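Local coordinates for Abbfa_003403 (Acinetobacter baumannii, PDB 4ZXH), which is a four-domain nonribosomal peptide synthetase (condensation, adenylation, peptidyl carrier, thioesterase) that probably assembles and releases a peptide product, at residues F119-Q123 and P124-R128; F143-H147 and A148-F152. All blocks are in the same frame, centred on the assembly; numbering follows the deposited sequence.

Contact 1 of 2, residues F119-Q123 and P124-R128; sequences FDLTQ and PPLWR
The contact between Phe119 and Arg128 is a local cation-pi stack, made where the loop after helix 104-115 doubles back to enter strand 127-135 of the condensation domain. The guanidinium lies nearly flat on the ring, with planes 13° apart. Arg128 NH1 sits over the middle of the Phe119 ring, 3.6 Å from Phe119 CZ, whereas Arg128 CZ is 29° off the ring normal, so the overlap is off-centre. Arg128 CG touches Phe119 CE1 at 3.7 Å, and the bend at chi3 (-60°) turns the guanidinium beyond it over the ring.

Between these residues the chain reverses in a type I turn from Asp120 to Gln123, closed by Gln123 N to Asp120 O at 3.1 Å. An Asx turn is built into it: Asp120 OD1 accepts from Thr122 N (3.1 Å) and Thr122 OG1 (2.9 Å), both arriving from the same face of the carboxylate. Past the cis peptide before Pro125, the Leu126 side chain crosses that of Leu121 at about a right angle, Leu126 CD1 3.7 Å from Leu121 CD2.

Arg128 NE is also bonded to His130 NE2, and NH2 to Gln117 O. These hydrogen bonds, with the ring face, probably help to stabilise the charge of the buried guanidinium.

Contact 2 of 2, residues F143-H147 and A148-F152; sequences FVIHH and ALMDF. With PX4 (1,2-dimyristoyl-sn-glycero-3-phosphocholine), chain C.
His146 folds the chain back on itself by accepting from the two residues that follow His147, in a sequence, His146-His147-Ala148-Leu149-Met150-Asp151, that matches the HHxxxD motif of condensation domains. Its carbonyl O takes Leu149 N at 2.9 Å, the donor lying well above the carbonyl plane. The ring, with CG anti to the backbone N (chi1 -165°), receives Ala148 N on ND1 at 2.9 Å, 19° out of its plane. Beneath this turn Ile145 CG2 packs on Met150 CG at 3.7 Å and, more loosely, on Leu149 CD2.

The second histidine of such motifs is generally regarded as the active-site one; consistent with this, the His147 side chain comes within about 7 Å of the bound phosphopantetheine. Its CE1 rests on Asp151 CB at 3.9 Å, with the carboxylate turned 75° to the ring and making no charged contact with it.

Further out, Gln30 bonds His146 NE2, so both ring nitrogens are held and the ring's rotation is fixed. Asp151, the N-cap of helix 152-165, makes a salt bridge to Arg285 and a hydrogen bond to Ser154 OG through OD1, while OD2 accepts from Phe297 N. At the far end of the segment, lipid atom C34 lies 3.4 Å above the centre of the Phe143 ring.

In the fold
Contacts 1 and 2 lie at the same end of two neighbouring antiparallel strands: contact 1 leads into strand 127-135, contact 2 leaves strand 138-146. Their centres are 10 Å apart, and the ladder joins them directly, with probable bonds from Arg128 N to Val144 O (2.9 Å) and His146 N to Leu126 O. Leu121 CD2 packs on His146 CG at 3.6 Å, so the turn of contact 1 backs the motif of contact 2. Contact 1 is only partly buried, with exposed Asp120 and Gln123 at its turn; contact 2 is buried. One rests on a cation-pi stack, the other on histidine-to-backbone bonds. Both border the lipid, through Trp127 and Phe143.

Contact 1 of 2, residues F119-Q123 and P124-R128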
ATOM      1  N   PHE A 119       8.701  24.867  -1.903  1.00 22.93           N
ATOM      2  CA  PHE A 119       8.766  25.930  -0.908  1.00 23.49           C
ATOM      3  C   PHE A 119       8.872  25.357   0.505  1.00 24.67           C
ATOM      4  O   PHE A 119       8.353  24.289   0.782  1.00 33.77           O
ATOM      5  CB  PHE A 119       7.519  26.824  -0.978  1.00 20.40           C
ATOM      6  CG  PHE A 119       7.431  27.681  -2.214  1.00 28.90           C
ATOM      7  CD1 PHE A 119       7.870  29.004  -2.193  1.00 29.44           C
ATOM      8  CD2 PHE A 119       6.865  27.186  -3.381  1.00 29.23           C
ATOM      9  CE1 PHE A 119       7.777  29.796  -3.313  1.00 22.73           C
ATOM     10  CE2 PHE A 119       6.767  27.973  -4.507  1.00 29.90           C
ATOM     11  CZ  PHE A 119       7.224  29.280  -4.478  1.00 26.16           C
ATOM     12  N   ASP A 120       9.543  26.084   1.389  1.00 30.37           N
ATOM     13  CA  ASP A 120       9.443  25.880   2.825  1.00 23.25           C
ATOM     14  C   ASP A 120       8.471  26.924   3.358  1.00 37.58           C
ATOM     15  O   ASP A 120       8.793  28.116   3.422  1.00 41.00           O
ATOM     16  CB  ASP A 120      10.813  26.018   3.483  1.00 28.53           C
ATOM     17  CG  ASP A 120      10.796  25.714   4.982  1.00 43.70           C
ATOM     18  OD1 ASP A 120       9.710  25.710   5.622  1.00 41.16           O
ATOM     19  OD2 ASP A 120      11.899  25.462   5.518  1.00 46.75           O
ATOM     20  N   LEU A 121       7.277  26.494   3.734  1.00 33.78           N
ATOM     21  CA  LEU A 121       6.235  27.458   4.037  1.00 29.65           C
ATOM     22  C   LEU A 121       6.526  28.233   5.318  1.00 29.38           C
ATOM     23  O   LEU A 121       5.866  29.221   5.609  1.00 37.13           O
ATOM     24  CB  LEU A 121       4.878  26.760   4.132  1.00 27.59           C
ATOM     25  CG  LEU A 121       4.408  26.073   2.847  1.00 21.25           C
ATOM     26  CD1 LEU A 121       3.031  25.479   3.033  1.00 21.04           C
ATOM     27  CD2 LEU A 121       4.433  27.035   1.679  1.00 20.69           C
ATOM     28  N   THR A 122       7.523  27.802   6.077  1.00 26.78           N
ATOM     29  CA  THR A 122       7.847  28.482   7.332  1.00 32.00           C
ATOM     30  C   THR A 122       8.828  29.649   7.150  1.00 39.29           C
ATOM     31  O   THR A 122       9.058  30.441   8.075  1.00 48.39           O
ATOM     32  CB  THR A 122       8.433  27.505   8.339  1.00 34.16           C
ATOM     33  OG1 THR A 122       9.810  27.281   8.033  1.00 41.31           O
ATOM     34  CG2 THR A 122       7.699  26.187   8.256  1.00 36.23           C
ATOM     35  N   GLN A 123       9.382  29.759   5.950  1.00 36.17           N
ATOM     36  CA  GLN A 123      10.379  30.769   5.637  1.00 43.78           C
ATOM     37  C   GLN A 123       9.908  31.606   4.435  1.00 40.75           C
ATOM     38  O   GLN A 123       9.696  31.058   3.348  1.00 42.96           O
ATOM     39  CB  GLN A 123      11.731  30.090   5.342  1.00 56.94           C
ATOM     40  CG  GLN A 123      12.982  30.855   5.810  1.00 75.68           C
ATOM     41  CD  GLN A 123      12.976  31.189   7.304  1.00 84.32           C
ATOM     42  OE1 GLN A 123      13.347  32.295   7.708  1.00 86.55           O
ATOM     43  NE2 GLN A 123      12.574  30.222   8.130  1.00 80.85           N
ATOM     44  N   PRO A 124       9.741  32.931   4.623  1.00 38.86           N
ATOM     45  CA  PRO A 124       9.255  33.836   3.574  1.00 32.55           C
ATOM     46  C   PRO A 124      10.347  34.144   2.579  1.00 34.85           C
ATOM     47  O   PRO A 124      11.505  34.099   2.964  1.00 36.91           O
ATOM     48  CB  PRO A 124       8.869  35.090   4.349  1.00 30.17           C
ATOM     49  CG  PRO A 124       9.812  35.107   5.478  1.00 28.68           C
ATOM     50  CD  PRO A 124      10.090  33.672   5.846  1.00 43.41           C
ATOM     51  N   PRO A 125       9.992  34.486   1.330  1.00 38.36           N
ATOM     52  CA  PRO A 125       8.616  34.629   0.830  1.00 35.07           C
ATOM     53  C   PRO A 125       8.031  33.308   0.351  1.00 32.33           C
ATOM     54  O   PRO A 125       8.804  32.390   0.107  1.00 38.07           O
ATOM     55  CB  PRO A 125       8.771  35.614  -0.334  1.00 27.54           C
ATOM     56  CG  PRO A 125      10.179  35.394  -0.820  1.00 27.91           C
ATOM     57  CD  PRO A 125      10.997  34.943   0.350  1.00 25.55           C
ATOM     58  N   LEU A 126       6.706  33.207   0.224  1.00 34.96           N
ATOM     59  CA  LEU A 126       6.091  31.978  -0.304  1.00 27.19           C
ATOM     60  C   LEU A 126       5.728  32.141  -1.778  1.00 28.88           C
ATOM     61  O   LEU A 126       4.740  31.587  -2.265  1.00 28.73           O
ATOM     62  CB  LEU A 126       4.853  31.581   0.484  1.00 21.35           C
ATOM     63  CG  LEU A 126       4.928  31.481   2.006  1.00 22.21           C
ATOM     64  CD1 LEU A 126       3.876  30.552   2.497  1.00 27.58           C
ATOM     65  CD2 LEU A 126       6.292  31.086   2.526  1.00 22.80           C
ATOM     66  N   TRP A 127       6.547  32.908  -2.484  1.00 23.02           N
ATOM     67  CA  TRP A 127       6.381  33.106  -3.908  1.00 21.72           C
ATOM     68  C   TRP A 127       7.741  33.433  -4.513  1.00 24.11           C
ATOM     69  O   TRP A 127       8.654  33.849  -3.795  1.00 33.01           O
ATOM     70  CB  TRP A 127       5.364  34.214  -4.181  1.00 22.82           C
ATOM     71  CG  TRP A 127       5.644  35.472  -3.428  1.00 23.27           C
ATOM     72  CD1 TRP A 127       5.294  35.752  -2.138  1.00 22.22           C
ATOM     73  CD2 TRP A 127       6.311  36.634  -3.925  1.00 23.44           C
ATOM     74  NE1 TRP A 127       5.717  37.018  -1.795  1.00 30.40           N
ATOM     75  CE2 TRP A 127       6.338  37.585  -2.880  1.00 33.10           C
ATOM     76  CE3 TRP A 127       6.883  36.973  -5.154  1.00 25.67           C
ATOM     77  CZ2 TRP A 127       6.924  38.848  -3.028  1.00 37.17           C
ATOM     78  CZ3 TRP A 127       7.464  38.243  -5.304  1.00 25.89           C
ATOM     79  CH2 TRP A 127       7.484  39.153  -4.247  1.00 24.36           C
ATOM     80  N   ARG A 128       7.883  33.201  -5.819  1.00 23.70           N
ATOM     81  CA  ARG A 128       9.130  33.454  -6.548  1.00 22.77           C
ATOM     82  C   ARG A 128       8.838  33.982  -7.936  1.00 31.06           C
ATOM     83  O   ARG A 128       7.769  33.734  -8.501  1.00 28.43           O
ATOM     84  CB  ARG A 128       9.951  32.194  -6.704  1.00 28.01           C
ATOM     85  CG  ARG A 128      10.282  31.476  -5.440  1.00 30.37           C
ATOM     86  CD  ARG A 128      11.321  30.434  -5.752  1.00 30.79           C
ATOM     87  NE  ARG A 128      10.869  29.451  -6.734  1.00 33.01           N
ATOM     88  CZ  ARG A 128      10.453  28.228  -6.404  1.00 29.93           C
ATOM     89  NH1 ARG A 128      10.426  27.870  -5.125  1.00 24.16           N
ATOM     90  NH2 ARG A 128      10.089  27.361  -7.342  1.00 23.25           N
TER

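Contact 2 of 2, residues F143-H147 and A148-F152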
ATOM      1  N   PHE A 143       5.859  33.499 -12.716  1.00 21.57           N
ATOM      2  CA  PHE A 143       5.498  33.790 -11.345  1.00 25.91           C
ATOM      3  C   PHE A 143       5.025  32.504 -10.688  1.00 29.68           C
ATOM      4  O   PHE A 143       4.123  31.851 -11.207  1.00 38.17           O
ATOM      5  CB  PHE A 143       4.394  34.841 -11.288  1.00 28.30           C
ATOM      6  CG  PHE A 143       4.756  36.135 -11.935  1.00 30.21           C
ATOM      7  CD1 PHE A 143       5.246  37.188 -11.182  1.00 31.31           C
ATOM      8  CD2 PHE A 143       4.613  36.306 -13.306  1.00 29.13           C
ATOM      9  CE1 PHE A 143       5.580  38.387 -11.774  1.00 22.43           C
ATOM     10  CE2 PHE A 143       4.955  37.500 -13.898  1.00 29.72           C
ATOM     11  CZ  PHE A 143       5.445  38.537 -13.123  1.00 31.70           C
ATOM     12  N   VAL A 144       5.636  32.147  -9.558  1.00 27.03           N
ATOM     13  CA  VAL A 144       5.282  30.944  -8.804  1.00 24.86           C
ATOM     14  C   VAL A 144       4.744  31.309  -7.426  1.00 28.95           C
ATOM     15  O   VAL A 144       5.448  31.946  -6.636  1.00 25.21           O
ATOM     16  CB  VAL A 144       6.478  30.027  -8.590  1.00 20.65           C
ATOM     17  CG1 VAL A 144       6.004  28.668  -8.169  1.00 27.61           C
ATOM     18  CG2 VAL A 144       7.289  29.914  -9.839  1.00 32.69           C
ATOM     19  N   ILE A 145       3.513  30.909  -7.128  1.00 21.61           N
ATOM     20  CA  ILE A 145       2.945  31.185  -5.813  1.00 21.68           C
ATOM     21  C   ILE A 145       2.420  29.897  -5.210  1.00 22.13           C
ATOM     22  O   ILE A 145       1.636  29.184  -5.843  1.00 26.49           O
ATOM     23  CB  ILE A 145       1.775  32.206  -5.860  1.00 18.98           C
ATOM     24  CG1 ILE A 145       2.212  33.537  -6.421  1.00 27.37           C
ATOM     25  CG2 ILE A 145       1.280  32.467  -4.487  1.00 24.87           C
ATOM     26  CD1 ILE A 145       1.889  33.739  -7.877  1.00 32.63           C
ATOM     27  N   HIS A 146       2.819  29.597  -3.985  1.00 25.00           N
ATOM     28  CA  HIS A 146       2.319  28.392  -3.347  1.00 21.41           C
ATOM     29  C   HIS A 146       0.845  28.544  -2.977  1.00 27.10           C
ATOM     30  O   HIS A 146       0.419  29.588  -2.456  1.00 36.47           O
ATOM     31  CB  HIS A 146       3.143  28.059  -2.120  1.00 20.35           C
ATOM     32  CG  HIS A 146       2.917  26.672  -1.617  1.00 31.46           C
ATOM     33  ND1 HIS A 146       1.803  26.325  -0.887  1.00 28.88           N
ATOM     34  CD2 HIS A 146       3.650  25.543  -1.754  1.00 18.85           C
ATOM     35  CE1 HIS A 146       1.870  25.041  -0.578  1.00 32.80           C
ATOM     36  NE2 HIS A 146       2.977  24.542  -1.098  1.00 24.33           N
ATOM     37  N   HIS A 147       0.072  27.501  -3.257  1.00 23.94           N
ATOM     38  CA  HIS A 147      -1.388  27.530  -3.096  1.00 24.44           C
ATOM     39  C   HIS A 147      -1.811  27.679  -1.609  1.00 29.87           C
ATOM     40  O   HIS A 147      -2.920  28.139  -1.311  1.00 24.72           O
ATOM     41  CB  HIS A 147      -1.979  26.263  -3.717  1.00 23.77           C
ATOM     42  CG  HIS A 147      -3.436  26.361  -4.071  1.00 26.07           C
ATOM     43  ND1 HIS A 147      -4.348  27.042  -3.306  1.00 26.91           N
ATOM     44  CD2 HIS A 147      -4.127  25.808  -5.102  1.00 29.03           C
ATOM     45  CE1 HIS A 147      -5.554  26.924  -3.858  1.00 29.31           C
ATOM     46  NE2 HIS A 147      -5.443  26.184  -4.940  1.00 35.31           N
ATOM     47  N   ALA A 148      -0.931  27.319  -0.675  1.00 25.19           N
ATOM     48  CA  ALA A 148      -1.198  27.607   0.739  1.00 29.26           C
ATOM     49  C   ALA A 148      -1.329  29.107   0.996  1.00 29.96           C
ATOM     50  O   ALA A 148      -1.986  29.516   1.963  1.00 30.04           O
ATOM     51  CB  ALA A 148      -0.107  27.019   1.643  1.00 20.29           C
ATOM     52  N   LEU A 149      -0.730  29.930   0.131  1.00 29.55           N
ATOM     53  CA  LEU A 149      -0.757  31.375   0.339  1.00 24.79           C
ATOM     54  C   LEU A 149      -1.994  31.992  -0.298  1.00 30.88           C
ATOM     55  O   LEU A 149      -2.673  32.807   0.327  1.00 36.13           O
ATOM     56  CB  LEU A 149       0.503  32.034  -0.216  1.00 23.25           C
ATOM     57  CG  LEU A 149       0.649  33.522   0.144  1.00 32.34           C
ATOM     58  CD1 LEU A 149       0.925  33.745   1.658  1.00 23.08           C
ATOM     59  CD2 LEU A 149       1.701  34.236  -0.722  1.00 24.60           C
ATOM     60  N   MET A 150      -2.293  31.627  -1.542  1.00 29.13           N
ATOM     61  CA  MET A 150      -3.480  32.191  -2.183  1.00 28.71           C
ATOM     62  C   MET A 150      -3.973  31.286  -3.294  1.00 27.42           C
ATOM     63  O   MET A 150      -3.264  30.396  -3.746  1.00 31.08           O
ATOM     64  CB  MET A 150      -3.219  33.623  -2.713  1.00 32.62           C
ATOM     65  CG  MET A 150      -2.085  33.821  -3.749  1.00 36.58           C
ATOM     66  SD  MET A 150      -1.879  35.564  -4.338  1.00 21.26           S
ATOM     67  CE  MET A 150      -1.032  36.290  -2.956  1.00 33.09           C
ATOM     68  N   ASP A 151      -5.215  31.493  -3.703  1.00 24.51           N
ATOM     69  CA  ASP A 151      -5.794  30.704  -4.768  1.00 24.57           C
ATOM     70  C   ASP A 151      -5.676  31.425  -6.120  1.00 28.19           C
ATOM     71  O   ASP A 151      -5.120  32.512  -6.213  1.00 31.45           O
ATOM     72  CB  ASP A 151      -7.256  30.391  -4.438  1.00 27.74           C
ATOM     73  CG  ASP A 151      -8.042  31.624  -4.102  1.00 33.27           C
ATOM     74  OD1 ASP A 151      -7.624  32.716  -4.539  1.00 30.16           O
ATOM     75  OD2 ASP A 151      -9.081  31.508  -3.410  1.00 44.53           O
ATOM     76  N   PHE A 152      -6.217  30.802  -7.156  1.00 31.13           N
ATOM     77  CA  PHE A 152      -6.184  31.330  -8.504  1.00 28.56           C
ATOM     78  C   PHE A 152      -7.013  32.609  -8.647  1.00 33.89           C
ATOM     79  O   PHE A 152      -6.559  33.562  -9.292  1.00 33.24           O
ATOM     80  CB  PHE A 152      -6.677  30.267  -9.479  1.00 34.61           C
ATOM     81  CG  PHE A 152      -6.331  30.545 -10.906  1.00 51.68           C
ATOM     82  CD1 PHE A 152      -5.008  30.499 -11.336  1.00 57.75           C
ATOM     83  CD2 PHE A 152      -7.332  30.838 -11.831  1.00 55.86           C
ATOM     84  CE1 PHE A 152      -4.685  30.762 -12.665  1.00 55.10           C
ATOM     85  CE2 PHE A 152      -7.021  31.094 -13.156  1.00 50.98           C
ATOM     86  CZ  PHE A 152      -5.695  31.059 -13.572  1.00 51.51           C
TER
HETATM   87  O1  PX4 C1402      19.031  43.714 -15.463  1.00148.30           O
HETATM   88  O2  PX4 C1402      18.851  43.239 -18.020  1.00149.11           O
HETATM   89  P1  PX4 C1402      18.365  43.978 -16.796  1.00150.51           P
HETATM   90  O3  PX4 C1402      18.350  45.561 -17.119  1.00119.53           O
HETATM   91  C1  PX4 C1402      19.350  46.485 -16.686  1.00121.26           C
HETATM   92  C2  PX4 C1402      19.124  47.816 -17.409  1.00122.29           C
HETATM   93  N1  PX4 C1402      19.952  48.920 -16.876  1.00123.08           N
HETATM   94  C3  PX4 C1402      21.297  48.440 -16.511  1.00120.67           C
HETATM   95  C4  PX4 C1402      20.078  49.966 -17.906  1.00121.87           C
HETATM   96  C5  PX4 C1402      19.299  49.510 -15.698  1.00122.03           C
HETATM   97  O4  PX4 C1402      16.773  43.731 -16.647  1.00111.11           O
HETATM   98  C6  PX4 C1402      16.013  42.855 -17.485  1.00103.62           C
HETATM   99  C7  PX4 C1402      14.838  42.318 -16.673  1.00 92.79           C
HETATM  100  C8  PX4 C1402      15.350  42.239 -15.237  1.00 90.53           C
HETATM  101  O5  PX4 C1402      14.336  41.745 -14.367  1.00 89.45           O
HETATM  102  C9  PX4 C1402      14.227  42.206 -12.988  1.00 75.52           C
HETATM  103  O6  PX4 C1402      14.899  43.145 -12.598  1.00 74.96           O
HETATM  104  C10 PX4 C1402      13.268  41.519 -12.050  1.00 63.37           C
HETATM  105  C11 PX4 C1402      12.015  42.357 -11.840  1.00 48.53           C
HETATM  106  C12 PX4 C1402      10.790  41.546 -12.237  1.00 36.92           C
HETATM  107  C13 PX4 C1402       9.640  41.872 -11.294  1.00 32.33           C
HETATM  108  C14 PX4 C1402       8.428  42.346 -12.079  1.00 30.88           C
HETATM  109  C15 PX4 C1402       7.472  43.034 -11.123  1.00 28.27           C
HETATM  110  C16 PX4 C1402       6.121  42.348 -11.159  1.00 21.25           C
HETATM  111  C17 PX4 C1402       5.241  42.850 -10.030  1.00 20.78           C
HETATM  112  C18 PX4 C1402       5.439  41.992  -8.781  1.00 26.15           C
HETATM  113  C19 PX4 C1402       4.275  41.044  -8.550  1.00 18.92           C
HETATM  114  C20 PX4 C1402       4.716  39.882  -7.666  1.00 32.76           C
HETATM  115  C21 PX4 C1402       3.532  38.976  -7.327  1.00 34.96           C
HETATM  116  C22 PX4 C1402       3.945  37.533  -7.085  1.00 25.51           C
HETATM  117  O7  PX4 C1402      13.704  43.196 -16.751  1.00 82.08           O
HETATM  118  C23 PX4 C1402      12.446  42.493 -17.033  1.00 68.97           C
HETATM  119  O8  PX4 C1402      12.519  41.438 -17.632  1.00 70.77           O
HETATM  120  C24 PX4 C1402      11.097  43.053 -16.570  1.00 54.67           C
HETATM  121  C25 PX4 C1402       9.857  42.230 -16.961  1.00 38.16           C
HETATM  122  C26 PX4 C1402       8.562  42.749 -16.308  1.00 31.81           C
HETATM  123  C27 PX4 C1402       7.329  41.873 -16.607  1.00 29.80           C
HETATM  124  C28 PX4 C1402       6.020  42.400 -16.010  1.00 29.52           C
HETATM  125  C29 PX4 C1402       4.798  41.515 -16.313  1.00 22.84           C
HETATM  126  C30 PX4 C1402       3.481  42.085 -15.763  1.00 26.54           C
HETATM  127  C31 PX4 C1402       2.408  41.049 -15.347  1.00 35.08           C
HETATM  128  C32 PX4 C1402       2.730  40.439 -13.973  1.00 45.08           C
HETATM  129  C33 PX4 C1402       1.561  39.797 -13.212  1.00 45.07           C
HETATM  130  C34 PX4 C1402       2.056  38.822 -12.139  1.00 41.96           C
HETATM  131  C35 PX4 C1402       1.171  38.677 -10.898  1.00 33.83           C
HETATM  132  C36 PX4 C1402       0.692  37.247 -10.704  1.00 18.96           C